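Local structure of protein interacting with HSP90 1 (Saccharomyces cerevisiae, 4CHH) at residues 35-40 against 121-126; 83-88 against 129-134; 110-115 against 162-167; 134-139 against 154-159. The protein works in the R2TP complex with RVB1, RVB2 and TAH1, interacts with HSP90, takes part in pre-rRNA processing and is required for the NOP58-snoRNA interaction. All coordinates share one frame; numbering follows the deposited sequence.

Contact 1: 35-40 against 121-126; sequences IADFVI and CSRWIC
Asp-37 faces Ser-122 and Arg-123 across two bridging waters, while Phe-38 meets Ile-125 directly. The apolar part is a single touch: CD1 of Ile-125 comes in at the edge of the Phe-38 ring, near its plane, 3.6 Å from CE1. With CG of Phe-38 between its backbone N and carbonyl carbon (chi1 70°), the far edge of the ring swings toward the helix and meets the methyl. Arg-132 makes a cation-pi contact with the same ring, and Leu-131 and Leu-135 back Ile-125.

The polar part runs largely through water. One water donates to OD2 of Asp-37 at 2.6 Å and to the carbonyl O of Ser-122 at 2.7 Å. A second donates to OD1 of Asp-37 at 3.0 Å and accepts a weak bond from NH1 of Arg-123. The side chains of Asp-37 and Arg-123 pass in opposite directions, with the carboxylate and guanidinium planes 42° apart; at 4.2 Å, OD2 of Asp-37 and NH1 of Arg-123 are too distant for a salt bridge. NH1 instead makes an almost straight in-plane bond (171°) to OG of Ser-122, 3.0 Å away; that OG is also bonded to Ser-119 O.

Asp-37 and Phe-38 together face Val-63 in a classic beta bulge. The chemistry implies a water-mediated polar contact beside a small apolar one; any charge attraction is probably weakened by separation and intervening waters.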
loop_
_atom_site.group_PDB
_atom_site.type_symbol
_atom_site.label_atom_id
_atom_site.label_comp_id
_atom_site.label_asym_id
_atom_site.label_seq_id
_atom_site.Cartn_x
_atom_site.Cartn_y
_atom_site.Cartn_z
ATOM N N ILE A 35 -3.308 -1.861 10.897
ATOM C CA ILE A 35 -4.751 -1.910 11.150
ATOM C C ILE A 35 -5.433 -2.031 9.772
ATOM O O ILE A 35 -5.237 -1.162 8.921
ATOM C CB ILE A 35 -5.242 -0.659 11.971
ATOM C CG1 ILE A 35 -4.499 -0.534 13.335
ATOM C CG2 ILE A 35 -6.792 -0.682 12.159
ATOM C CD1 ILE A 35 -4.431 0.892 13.933
ATOM N N ALA A 36 -6.192 -3.118 9.540
ATOM C CA ALA A 36 -6.870 -3.366 8.258
ATOM C C ALA A 36 -7.804 -2.211 7.887
ATOM O O ALA A 36 -8.465 -1.618 8.750
ATOM C CB ALA A 36 -7.658 -4.690 8.302
ATOM N N ASP A 37 -7.826 -1.856 6.606
ATOM C CA ASP A 37 -8.682 -0.763 6.179
ATOM C C ASP A 37 -9.464 -1.227 4.955
ATOM O O ASP A 37 -10.639 -1.620 5.090
ATOM C CB ASP A 37 -7.855 0.527 5.933
ATOM C CG ASP A 37 -8.642 1.777 5.547
ATOM O OD1 ASP A 37 -9.899 1.701 5.458
ATOM O OD2 ASP A 37 -8.007 2.815 5.294
ATOM N N PHE A 38 -8.826 -1.234 3.773
ATOM C CA PHE A 38 -9.524 -1.697 2.562
ATOM C C PHE A 38 -8.554 -2.440 1.617
ATOM O O PHE A 38 -7.369 -2.539 1.911
ATOM C CB PHE A 38 -10.278 -0.530 1.866
ATOM C CG PHE A 38 -9.380 0.499 1.219
ATOM C CD1 PHE A 38 -8.860 1.559 1.961
ATOM C CD2 PHE A 38 -9.095 0.439 -0.145
ATOM C CE1 PHE A 38 -8.058 2.526 1.355
ATOM C CE2 PHE A 38 -8.300 1.412 -0.750
ATOM C CZ PHE A 38 -7.775 2.441 0.009
ATOM N N VAL A 39 -9.083 -3.028 0.536
ATOM C CA VAL A 39 -8.346 -3.866 -0.433
ATOM C C VAL A 39 -8.415 -3.313 -1.846
ATOM O O VAL A 39 -9.477 -2.870 -2.303
ATOM C CB VAL A 39 -8.916 -5.331 -0.438
ATOM C CG1 VAL A 39 -8.213 -6.225 -1.467
ATOM C CG2 VAL A 39 -8.815 -5.972 0.932
ATOM N N ILE A 40 -7.296 -3.433 -2.562
ATOM C CA ILE A 40 -7.207 -3.128 -3.994
ATOM C C ILE A 40 -7.011 -4.466 -4.672
ATOM O O ILE A 40 -6.080 -5.191 -4.327
ATOM C CB ILE A 40 -6.084 -2.117 -4.387
ATOM C CG1 ILE A 40 -6.050 -0.846 -3.497
ATOM C CG2 ILE A 40 -6.122 -1.786 -5.884
ATOM C CD1 ILE A 40 -4.641 -0.126 -3.481
ATOM N N CYS A 121 -3.630 9.823 7.619
ATOM C CA CYS A 121 -3.741 9.777 6.153
ATOM C C CYS A 121 -4.867 8.842 5.721
ATOM O O CYS A 121 -5.544 9.146 4.746
ATOM C CB CYS A 121 -2.413 9.381 5.518
ATOM S SG CYS A 121 -1.036 10.470 5.967
ATOM N N SER A 122 -5.115 7.740 6.479
ATOM C CA SER A 122 -6.218 6.817 6.192
ATOM C C SER A 122 -7.568 7.522 6.364
ATOM O O SER A 122 -8.535 7.147 5.707
ATOM C CB SER A 122 -6.133 5.568 7.068
ATOM O OG SER A 122 -6.721 5.730 8.351
ATOM N N ARG A 123 -7.633 8.540 7.255
ATOM C CA ARG A 123 -8.858 9.312 7.484
ATOM C C ARG A 123 -9.043 10.361 6.383
ATOM O O ARG A 123 -10.167 10.610 5.974
ATOM C CB ARG A 123 -8.861 9.954 8.891
ATOM C CG ARG A 123 -9.071 8.952 10.058
ATOM C CD ARG A 123 -9.033 7.497 9.614
ATOM N NE ARG A 123 -10.351 6.923 9.473
ATOM C CZ ARG A 123 -10.616 5.734 8.948
ATOM N NH1 ARG A 123 -9.636 4.979 8.461
ATOM N NH2 ARG A 123 -11.857 5.304 8.876
ATOM N N TRP A 124 -7.958 10.958 5.895
ATOM C CA TRP A 124 -8.018 11.957 4.807
ATOM C C TRP A 124 -8.624 11.354 3.545
ATOM O O TRP A 124 -9.420 12.006 2.882
ATOM C CB TRP A 124 -6.606 12.482 4.453
ATOM C CG TRP A 124 -5.870 13.226 5.530
ATOM C CD1 TRP A 124 -6.410 13.866 6.608
ATOM C CD2 TRP A 124 -4.462 13.497 5.566
ATOM N NE1 TRP A 124 -5.415 14.437 7.364
ATOM C CE2 TRP A 124 -4.211 14.249 6.735
ATOM C CE3 TRP A 124 -3.380 13.165 4.725
ATOM C CZ2 TRP A 124 -2.930 14.700 7.078
ATOM C CZ3 TRP A 124 -2.111 13.626 5.057
ATOM C CH2 TRP A 124 -1.888 14.349 6.244
ATOM N N ILE A 125 -8.216 10.101 3.201
ATOM C CA ILE A 125 -8.660 9.445 1.964
ATOM C C ILE A 125 -10.140 8.973 2.072
ATOM O O ILE A 125 -10.724 8.634 1.044
ATOM C CB ILE A 125 -7.680 8.332 1.490
ATOM C CG1 ILE A 125 -7.577 7.168 2.527
ATOM C CG2 ILE A 125 -6.311 8.962 1.174
ATOM C CD1 ILE A 125 -6.893 5.906 2.059
ATOM N N CYS A 126 -10.744 9.014 3.291
ATOM C CA CYS A 126 -12.179 8.738 3.501
ATOM C C CYS A 126 -13.010 9.901 3.004
ATOM O O CYS A 126 -14.099 9.693 2.477
ATOM C CB CYS A 126 -12.481 8.498 4.975
ATOM S SG CYS A 126 -11.937 6.906 5.600
HETATM O O HOH W 1 -9.402 4.873 4.642
HETATM O O HOH W 2 -11.240 1.999 8.109
#

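Contact 2: 83-88 against 129-134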
loop_
_atom_site.group_PDB
_atom_site.type_symbol
_atom_site.label_atom_id
_atom_site.label_comp_id
_atom_site.label_asym_id
_atom_site.label_seq_id
_atom_site.Cartn_x
_atom_site.Cartn_y
_atom_site.Cartn_z
ATOM N N PRO A 83 -1.594 20.841 -5.930
ATOM C CA PRO A 83 -0.471 21.432 -6.670
ATOM C C PRO A 83 0.886 20.875 -6.205
ATOM O O PRO A 83 1.738 20.624 -7.043
ATOM C CB PRO A 83 -0.613 22.926 -6.348
ATOM C CG PRO A 83 -2.094 23.106 -6.137
ATOM C CD PRO A 83 -2.381 21.901 -5.270
ATOM N N LEU A 84 1.064 20.617 -4.890
ATOM C CA LEU A 84 2.310 20.030 -4.345
ATOM C C LEU A 84 2.536 18.605 -4.849
ATOM O O LEU A 84 3.680 18.220 -5.089
ATOM C CB LEU A 84 2.322 20.029 -2.811
ATOM C CG LEU A 84 2.451 21.368 -2.114
ATOM C CD1 LEU A 84 2.293 21.187 -0.618
ATOM C CD2 LEU A 84 3.804 22.061 -2.456
ATOM N N ILE A 85 1.438 17.841 -5.043
ATOM C CA ILE A 85 1.528 16.479 -5.583
ATOM C C ILE A 85 2.050 16.549 -7.021
ATOM O O ILE A 85 2.979 15.820 -7.352
ATOM C CB ILE A 85 0.180 15.733 -5.476
ATOM C CG1 ILE A 85 -0.128 15.407 -3.991
ATOM C CG2 ILE A 85 0.168 14.447 -6.412
ATOM C CD1 ILE A 85 -1.565 14.756 -3.744
ATOM N N ILE A 86 1.507 17.472 -7.842
ATOM C CA ILE A 86 1.950 17.685 -9.237
ATOM C C ILE A 86 3.440 18.096 -9.233
ATOM O O ILE A 86 4.208 17.632 -10.075
ATOM C CB ILE A 86 1.042 18.730 -9.955
ATOM C CG1 ILE A 86 -0.343 18.130 -10.262
ATOM C CG2 ILE A 86 1.692 19.360 -11.238
ATOM C CD1 ILE A 86 -1.464 19.194 -10.315
ATOM N N GLN A 87 3.850 18.886 -8.239
ATOM C CA GLN A 87 5.253 19.343 -8.124
ATOM C C GLN A 87 6.195 18.285 -7.523
ATOM O O GLN A 87 7.381 18.593 -7.341
ATOM C CB GLN A 87 5.326 20.606 -7.265
ATOM C CG GLN A 87 4.628 21.842 -7.872
ATOM C CD GLN A 87 4.449 22.942 -6.837
ATOM O OE1 GLN A 87 5.151 23.016 -5.818
ATOM N NE2 GLN A 87 3.453 23.779 -7.029
ATOM N N ASN A 88 5.659 17.072 -7.131
ATOM C CA ASN A 88 6.415 15.988 -6.471
ATOM C C ASN A 88 6.997 16.450 -5.137
ATOM O O ASN A 88 8.077 15.995 -4.732
ATOM C CB ASN A 88 7.538 15.446 -7.374
ATOM C CG ASN A 88 7.043 14.734 -8.588
ATOM O OD1 ASN A 88 6.132 13.911 -8.531
ATOM N ND2 ASN A 88 7.649 15.027 -9.713
ATOM N N ILE A 129 -12.164 11.850 -2.270
ATOM C CA ILE A 129 -12.114 10.758 -3.246
ATOM C C ILE A 129 -10.963 10.973 -4.240
ATOM O O ILE A 129 -10.406 9.995 -4.720
ATOM C CB ILE A 129 -13.497 10.526 -3.962
ATOM C CG1 ILE A 129 -13.474 9.307 -4.910
ATOM C CG2 ILE A 129 -13.972 11.763 -4.721
ATOM C CD1 ILE A 129 -13.774 7.891 -4.225
ATOM N N GLN A 130 -10.616 12.233 -4.559
ATOM C CA GLN A 130 -9.496 12.494 -5.462
ATOM C C GLN A 130 -8.190 12.047 -4.803
ATOM O O GLN A 130 -7.367 11.431 -5.467
ATOM C CB GLN A 130 -9.423 13.988 -5.864
ATOM C CG GLN A 130 -10.474 14.376 -6.925
ATOM C CD GLN A 130 -11.922 14.286 -6.457
ATOM O OE1 GLN A 130 -12.287 14.704 -5.342
ATOM N NE2 GLN A 130 -12.775 13.723 -7.300
ATOM N N LEU A 131 -8.011 12.348 -3.506
ATOM C CA LEU A 131 -6.824 11.916 -2.745
ATOM C C LEU A 131 -6.798 10.367 -2.648
ATOM O O LEU A 131 -5.759 9.748 -2.861
ATOM C CB LEU A 131 -6.789 12.558 -1.343
ATOM C CG LEU A 131 -5.504 12.273 -0.489
ATOM C CD1 LEU A 131 -4.257 12.863 -1.110
ATOM C CD2 LEU A 131 -5.652 12.773 0.932
ATOM N N ARG A 132 -7.954 9.740 -2.401
ATOM C CA ARG A 132 -8.044 8.270 -2.340
ATOM C C ARG A 132 -7.544 7.625 -3.674
ATOM O O ARG A 132 -6.772 6.663 -3.646
ATOM C CB ARG A 132 -9.506 7.855 -2.062
ATOM C CG ARG A 132 -9.662 6.378 -1.688
ATOM C CD ARG A 132 -11.080 6.121 -1.206
ATOM N NE ARG A 132 -11.309 4.734 -0.788
ATOM C CZ ARG A 132 -11.309 4.301 0.474
ATOM N NH1 ARG A 132 -11.015 5.127 1.472
ATOM N NH2 ARG A 132 -11.579 3.031 0.744
ATOM N N GLU A 133 -7.990 8.160 -4.834
ATOM C CA GLU A 133 -7.546 7.640 -6.137
ATOM C C GLU A 133 -6.027 7.729 -6.299
ATOM O O GLU A 133 -5.415 6.807 -6.820
ATOM C CB GLU A 133 -8.185 8.444 -7.289
ATOM C CG GLU A 133 -9.602 8.020 -7.630
ATOM C CD GLU A 133 -10.454 9.130 -8.228
ATOM O OE1 GLU A 133 -9.881 10.120 -8.746
ATOM O OE2 GLU A 133 -11.699 9.010 -8.168
ATOM N N ILE A 134 -5.443 8.882 -5.933
ATOM C CA ILE A 134 -3.991 9.091 -6.005
ATOM C C ILE A 134 -3.283 8.117 -5.019
ATOM O O ILE A 134 -2.239 7.544 -5.359
ATOM C CB ILE A 134 -3.699 10.577 -5.697
ATOM C CG1 ILE A 134 -4.144 11.489 -6.882
ATOM C CG2 ILE A 134 -2.247 10.824 -5.332
ATOM C CD1 ILE A 134 -4.165 13.021 -6.538
#
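Leu-131 and Ile-134, about one turn apart on helix 129-147, receive the end of Ile-85 from helix 78-86. Leu-131 comes first: its own CA-CB bond does not aim at the other helix, but its methyl CD1 reaches to 4.2 Å from CD1 of Ile-85. The backbone N of Leu-131 is hydrogen-bonded to OD1 of Asp-128, just ahead of the helix, which ties this first turn to the link from helix 119-127.

Ile-134 follows and meets Ile-85 tip to tip, CD1 of one lying 4.2 Å from CD1 of the other. Both isoleucines have CG1 anti to the carbonyl carbon and CD1 stretched onward (chi2 174° in Ile-85, 168° in Ile-134), an arrangement that points the CD1 methyls at each other. The main chains stay well apart, with 9.2 Å between CA of Ile-85 and CA of Ile-134.

Helix 78-86 ends just beyond, in a Schellman motif where Asn-88 takes a positive phi of 61° and its N bonds back to O of Ile-85. Trp-90, in the loop that follows, packs on both Ile-85 and Leu-131, and Phe-82 on Ile-134; helix 78-86 thus packs against the start of helix 129-147, with Trp-124 of helix 119-127 also touching Leu-131.

Contact 3: 110-115 against 162-167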
loop_
_atom_site.group_PDB
_atom_site.type_symbol
_atom_site.label_atom_id
_atom_site.label_comp_id
_atom_site.label_asym_id
_atom_site.label_seq_id
_atom_site.Cartn_x
_atom_site.Cartn_y
_atom_site.Cartn_z
ATOM N N CYS A 110 -2.361 -16.390 -6.167
ATOM C CA CYS A 110 -2.654 -14.964 -6.137
ATOM C C CYS A 110 -1.657 -14.302 -5.170
ATOM O O CYS A 110 -1.196 -14.923 -4.207
ATOM C CB CYS A 110 -4.120 -14.638 -5.839
ATOM S SG CYS A 110 -4.570 -14.623 -4.089
ATOM N N TYR A 111 -1.228 -13.087 -5.517
ATOM C CA TYR A 111 -0.173 -12.398 -4.771
ATOM C C TYR A 111 -0.717 -11.269 -3.965
ATOM O O TYR A 111 -1.597 -10.540 -4.407
ATOM C CB TYR A 111 0.954 -11.947 -5.707
ATOM C CG TYR A 111 1.369 -13.072 -6.624
ATOM C CD1 TYR A 111 1.873 -14.270 -6.112
ATOM C CD2 TYR A 111 1.183 -12.978 -7.997
ATOM C CE1 TYR A 111 2.176 -15.340 -6.948
ATOM C CE2 TYR A 111 1.544 -14.019 -8.847
ATOM C CZ TYR A 111 2.022 -15.203 -8.318
ATOM O OH TYR A 111 2.356 -16.217 -9.169
ATOM N N VAL A 112 -0.256 -11.195 -2.728
ATOM C CA VAL A 112 -0.758 -10.254 -1.736
ATOM C C VAL A 112 0.379 -9.393 -1.169
ATOM O O VAL A 112 1.404 -9.917 -0.746
ATOM C CB VAL A 112 -1.516 -11.017 -0.602
ATOM C CG1 VAL A 112 -2.080 -10.067 0.449
ATOM C CG2 VAL A 112 -2.624 -11.913 -1.165
ATOM N N TRP A 113 0.164 -8.073 -1.142
ATOM C CA TRP A 113 1.059 -7.092 -0.523
ATOM C C TRP A 113 0.292 -6.287 0.485
ATOM O O TRP A 113 -0.898 -6.028 0.283
ATOM C CB TRP A 113 1.618 -6.095 -1.564
ATOM C CG TRP A 113 2.739 -6.557 -2.428
ATOM C CD1 TRP A 113 4.063 -6.291 -2.240
ATOM C CD2 TRP A 113 2.629 -7.146 -3.743
ATOM N NE1 TRP A 113 4.792 -6.724 -3.328
ATOM C CE2 TRP A 113 3.941 -7.244 -4.268
ATOM C CE3 TRP A 113 1.553 -7.613 -4.520
ATOM C CZ2 TRP A 113 4.211 -7.808 -5.524
ATOM C CZ3 TRP A 113 1.815 -8.159 -5.776
ATOM C CH2 TRP A 113 3.128 -8.242 -6.275
ATOM N N ASP A 114 0.968 -5.816 1.529
ATOM C CA ASP A 114 0.331 -4.889 2.474
ATOM C C ASP A 114 0.968 -3.528 2.241
ATOM O O ASP A 114 2.187 -3.460 2.101
ATOM C CB ASP A 114 0.478 -5.313 3.950
ATOM C CG ASP A 114 0.018 -6.728 4.274
ATOM O OD1 ASP A 114 -1.011 -7.163 3.720
ATOM O OD2 ASP A 114 0.701 -7.405 5.073
ATOM N N CYS A 115 0.170 -2.477 2.160
ATOM C CA CYS A 115 0.657 -1.093 1.985
ATOM C C CYS A 115 0.141 -0.293 3.172
ATOM O O CYS A 115 -1.047 0.016 3.220
ATOM C CB CYS A 115 0.174 -0.503 0.652
ATOM S SG CYS A 115 1.067 -1.108 -0.797
ATOM N N LYS A 162 -12.199 -5.788 4.484
ATOM C CA LYS A 162 -11.176 -4.937 5.094
ATOM C C LYS A 162 -9.741 -5.401 4.699
ATOM O O LYS A 162 -8.833 -4.583 4.603
ATOM C CB LYS A 162 -11.337 -4.929 6.627
ATOM C CG LYS A 162 -12.495 -4.033 7.098
ATOM C CD LYS A 162 -12.563 -3.948 8.620
ATOM N N LYS A 163 -9.556 -6.706 4.479
ATOM C CA LYS A 163 -8.259 -7.280 4.111
ATOM C C LYS A 163 -8.454 -8.616 3.399
ATOM O O LYS A 163 -9.486 -9.260 3.553
ATOM C CB LYS A 163 -7.334 -7.458 5.358
ATOM C CG LYS A 163 -7.880 -8.489 6.372
ATOM C CD LYS A 163 -6.930 -8.783 7.537
ATOM C CE LYS A 163 -7.629 -9.554 8.656
ATOM N NZ LYS A 163 -8.319 -10.780 8.157
ATOM N N LYS A 164 -7.444 -9.019 2.633
ATOM C CA LYS A 164 -7.342 -10.309 1.981
ATOM C C LYS A 164 -6.405 -11.145 2.822
ATOM O O LYS A 164 -5.312 -10.686 3.145
ATOM C CB LYS A 164 -6.834 -10.174 0.531
ATOM C CG LYS A 164 -6.642 -11.504 -0.189
ATOM C CD LYS A 164 -7.982 -12.161 -0.577
ATOM C CE LYS A 164 -7.783 -13.505 -1.221
ATOM N NZ LYS A 164 -9.045 -13.969 -1.849
ATOM N N GLY A 165 -6.857 -12.340 3.202
ATOM C CA GLY A 165 -6.076 -13.263 4.010
ATOM C C GLY A 165 -6.347 -13.141 5.496
ATOM O O GLY A 165 -7.239 -12.400 5.927
ATOM N N ALA A 166 -5.584 -13.890 6.303
ATOM C CA ALA A 166 -5.767 -13.855 7.753
ATOM C C ALA A 166 -5.118 -12.566 8.321
ATOM O O ALA A 166 -4.998 -11.575 7.594
ATOM C CB ALA A 166 -5.181 -15.123 8.392
ATOM N N GLU A 167 -4.693 -12.568 9.587
ATOM C CA GLU A 167 -4.084 -11.405 10.232
ATOM C C GLU A 167 -2.968 -10.790 9.362
ATOM O O GLU A 167 -2.206 -11.530 8.750
ATOM C CB GLU A 167 -3.536 -11.802 11.608
ATOM C CG GLU A 167 -4.580 -12.382 12.548
#
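Lys-164 sets CG opposite its backbone N (chi1 177°) and then bends at chi2 (73°), which lays its methylenes across Val-112. Val-112 in turn offers CG2, the methyl placed anti to its carbonyl carbon. The two side chains cross at about a right angle, CG of Lys-164 lying 4.2 Å from CG2 of Val-112. Beyond the bend the lysine runs straight on toward Cys-110, where CE of Lys-164 is 4.4 Å from SG of Cys-110; as Cys-110 has two conformers, this looser touch is doubtful. The contact is therefore made by the aliphatic part of the lysine, while Lys-164 also makes a cation-pi contact with Phe-60.

Strand 109-118 runs between strand 58-66, its parallel neighbour, and the antiparallel strand 95-103, and normal strand alternation turns Trp-113 and Cys-115 to helix 129-147 and Val-112 to the 162-167 loop, so that helix and loop cover opposite faces of the sheet in this PIH1 N-terminal domain.

Asn-62 of strand 58-66 couples loop to sheet, its OD1 taking the backbone N-H of Lys-164 while its ND2 bonds to OD1 of Asp-114, the same carboxylate oxygen that forms a salt bridge with Arg-100. The chain turns away at Gly-165, which adopts a positive phi of 94°. Lys-163 folds back over this turn, its NZ donating to O of Gly-165 at 3.0 Å, in the carbonyl plane.

Contact 4: 134-139 against 154-159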
loop_
_atom_site.group_PDB
_atom_site.type_symbol
_atom_site.label_atom_id
_atom_site.label_comp_id
_atom_site.label_asym_id
_atom_site.label_seq_id
_atom_site.Cartn_x
_atom_site.Cartn_y
_atom_site.Cartn_z
ATOM N N ILE A 134 -5.443 8.882 -5.933
ATOM C CA ILE A 134 -3.991 9.091 -6.005
ATOM C C ILE A 134 -3.283 8.117 -5.019
ATOM O O ILE A 134 -2.239 7.544 -5.359
ATOM C CB ILE A 134 -3.699 10.577 -5.697
ATOM C CG1 ILE A 134 -4.144 11.489 -6.882
ATOM C CG2 ILE A 134 -2.247 10.824 -5.332
ATOM C CD1 ILE A 134 -4.165 13.021 -6.538
ATOM N N LEU A 135 -3.863 7.915 -3.822
ATOM C CA LEU A 135 -3.247 7.018 -2.842
ATOM C C LEU A 135 -3.234 5.569 -3.407
ATOM O O LEU A 135 -2.236 4.857 -3.262
ATOM C CB LEU A 135 -3.985 7.125 -1.472
ATOM C CG LEU A 135 -3.512 6.257 -0.244
ATOM C CD1 LEU A 135 -4.102 4.856 -0.289
ATOM C CD2 LEU A 135 -1.971 6.238 -0.071
ATOM N N VAL A 136 -4.335 5.146 -4.054
ATOM C CA VAL A 136 -4.430 3.801 -4.655
ATOM C C VAL A 136 -3.314 3.617 -5.712
ATOM O O VAL A 136 -2.683 2.565 -5.738
ATOM C CB VAL A 136 -5.852 3.572 -5.237
ATOM C CG1 VAL A 136 -5.871 2.441 -6.282
ATOM C CG2 VAL A 136 -6.836 3.284 -4.104
ATOM N N GLU A 137 -3.096 4.644 -6.585
ATOM C CA GLU A 137 -2.046 4.652 -7.592
ATOM C C GLU A 137 -0.654 4.523 -6.931
ATOM O O GLU A 137 0.165 3.733 -7.409
ATOM C CB GLU A 137 -2.142 5.953 -8.445
ATOM C CG GLU A 137 -1.030 6.084 -9.494
ATOM C CD GLU A 137 -0.906 4.952 -10.503
ATOM O OE1 GLU A 137 -1.933 4.320 -10.841
ATOM O OE2 GLU A 137 0.235 4.664 -10.923
ATOM N N TRP A 138 -0.401 5.278 -5.823
ATOM C CA TRP A 138 0.860 5.219 -5.058
ATOM C C TRP A 138 1.120 3.831 -4.478
ATOM O O TRP A 138 2.273 3.386 -4.464
ATOM C CB TRP A 138 0.865 6.232 -3.927
ATOM C CG TRP A 138 1.099 7.647 -4.375
ATOM C CD1 TRP A 138 1.750 8.061 -5.506
ATOM C CD2 TRP A 138 0.685 8.833 -3.692
ATOM N NE1 TRP A 138 1.739 9.434 -5.585
ATOM C CE2 TRP A 138 1.144 9.939 -4.454
ATOM C CE3 TRP A 138 0.041 9.079 -2.467
ATOM C CZ2 TRP A 138 0.960 11.262 -4.039
ATOM C CZ3 TRP A 138 -0.202 10.395 -2.091
ATOM C CH2 TRP A 138 0.248 11.466 -2.874
ATOM N N CYS A 139 0.047 3.153 -4.000
ATOM C CA CYS A 139 0.124 1.782 -3.477
ATOM C C CYS A 139 0.500 0.818 -4.591
ATOM O O CYS A 139 1.374 -0.014 -4.386
ATOM C CB CYS A 139 -1.185 1.374 -2.799
ATOM S SG CYS A 139 -1.487 2.230 -1.245
ATOM N N ASP A 154 -6.393 -1.164 -15.369
ATOM C CA ASP A 154 -7.768 -1.299 -15.904
ATOM C C ASP A 154 -8.545 -2.389 -15.178
ATOM O O ASP A 154 -9.689 -2.157 -14.770
ATOM C CB ASP A 154 -7.751 -1.594 -17.418
ATOM C CG ASP A 154 -6.969 -0.596 -18.259
ATOM O OD1 ASP A 154 -6.921 0.584 -17.882
ATOM O OD2 ASP A 154 -6.390 -1.009 -19.276
ATOM N N ARG A 155 -7.935 -3.581 -15.022
ATOM C CA ARG A 155 -8.585 -4.701 -14.341
ATOM C C ARG A 155 -8.400 -4.504 -12.863
ATOM O O ARG A 155 -7.687 -5.243 -12.205
ATOM C CB ARG A 155 -8.033 -6.047 -14.824
ATOM C CG ARG A 155 -8.770 -6.603 -16.028
ATOM C CD ARG A 155 -8.076 -6.250 -17.313
ATOM N NE ARG A 155 -7.745 -7.456 -18.064
ATOM C CZ ARG A 155 -6.539 -7.731 -18.548
ATOM N NH1 ARG A 155 -5.530 -6.886 -18.365
ATOM N NH2 ARG A 155 -6.332 -8.857 -19.220
ATOM N N ILE A 156 -9.017 -3.463 -12.359
ATOM C CA ILE A 156 -8.920 -3.014 -10.979
ATOM C C ILE A 156 -10.312 -3.033 -10.337
ATOM O O ILE A 156 -11.311 -2.701 -10.992
ATOM C CB ILE A 156 -8.252 -1.624 -10.949
ATOM C CG1 ILE A 156 -7.837 -1.200 -9.527
ATOM C CG2 ILE A 156 -9.080 -0.534 -11.688
ATOM C CD1 ILE A 156 -6.676 -0.141 -9.508
ATOM N N ALA A 157 -10.369 -3.498 -9.081
ATOM C CA ALA A 157 -11.598 -3.587 -8.314
ATOM C C ALA A 157 -11.337 -3.301 -6.833
ATOM O O ALA A 157 -10.192 -3.345 -6.367
ATOM C CB ALA A 157 -12.259 -4.959 -8.502
ATOM N N PHE A 158 -12.410 -3.003 -6.099
ATOM C CA PHE A 158 -12.368 -2.679 -4.680
ATOM C C PHE A 158 -13.313 -3.592 -3.898
ATOM O O PHE A 158 -14.460 -3.222 -3.622
ATOM C CB PHE A 158 -12.657 -1.175 -4.424
ATOM C CG PHE A 158 -11.676 -0.299 -5.176
ATOM C CD1 PHE A 158 -10.391 -0.084 -4.681
ATOM C CD2 PHE A 158 -11.995 0.210 -6.436
ATOM C CE1 PHE A 158 -9.455 0.668 -5.414
ATOM C CE2 PHE A 158 -11.054 0.949 -7.182
ATOM C CZ PHE A 158 -9.794 1.183 -6.657
ATOM N N PRO A 159 -12.809 -4.771 -3.474
ATOM C CA PRO A 159 -13.648 -5.683 -2.659
ATOM C C PRO A 159 -14.150 -5.006 -1.381
ATOM O O PRO A 159 -13.485 -4.114 -0.833
ATOM C CB PRO A 159 -12.708 -6.853 -2.340
ATOM C CG PRO A 159 -11.633 -6.786 -3.338
ATOM C CD PRO A 159 -11.455 -5.343 -3.701
#
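Val-136 presents both methyls to the ring of Phe-158. CG2 of Val-136 comes to 3.9 Å from CE1 of Phe-158, and CG1 to 4.1 Å from both CE1 and CZ, an oblique approach of a branched tip from the helix to a ring arriving from the other direction. CG of Phe-158 lies anti to its carbonyl carbon (chi1 -57°), which carries the ring toward the helix. CG1 of Val-136 also meets Ile-156, whose CD1 is 4.2 Å away. Polar atoms take no part in these touches, and the main chains stand apart, 10.2 Å between CA of Val-136 and CA of Phe-158.

In the next shell, the extended backbone at 156-158 directs Ile-156 and Phe-158 to the helix. Ala-157 between them is joined by backbone hydrogen bonding to Lys-41 of strand 29-47. Ahead of Ile-156, an inverse gamma turn centred on Arg-155 bends the chain. Glu-137 forms a salt bridge with Arg-153, tying the helix to the chain just before this turn.

The segment 154-159 thus runs beside strand 29-47, with Arg-155 on Lys-43 and Pro-159 on Val-39, and flanks helix 129-147. Other sides of that helix pack Leu-135 and Cys-139 on strand 109-118 and Trp-138 on helix 78-86.

In the fold
Contacts 1 and 3 are buried and bear on the same sheet; contacts 2 and 4 are partly buried and purely apolar. Helix 129-147 joins the latter pair, which share Ile-134 and touch through Ile-85 and Trp-138. Contact 1 lies beside both: Arg-132 links it to contact 2, while Leu-135 and Cys-139 link it to contact 4. Contact 3 is about 25 Å from contact 2, centre to centre, on the other side of the chain's centre, yet reaches contact 4 through Cys-115 and Cys-139. Bridging waters enter only in contact 1, whereas contact 3 pairs a lysine's methylenes with a sheet face. In sum, helices and loops clothe the sheet, and contact 2 lies farthest of the four from the chain's centre.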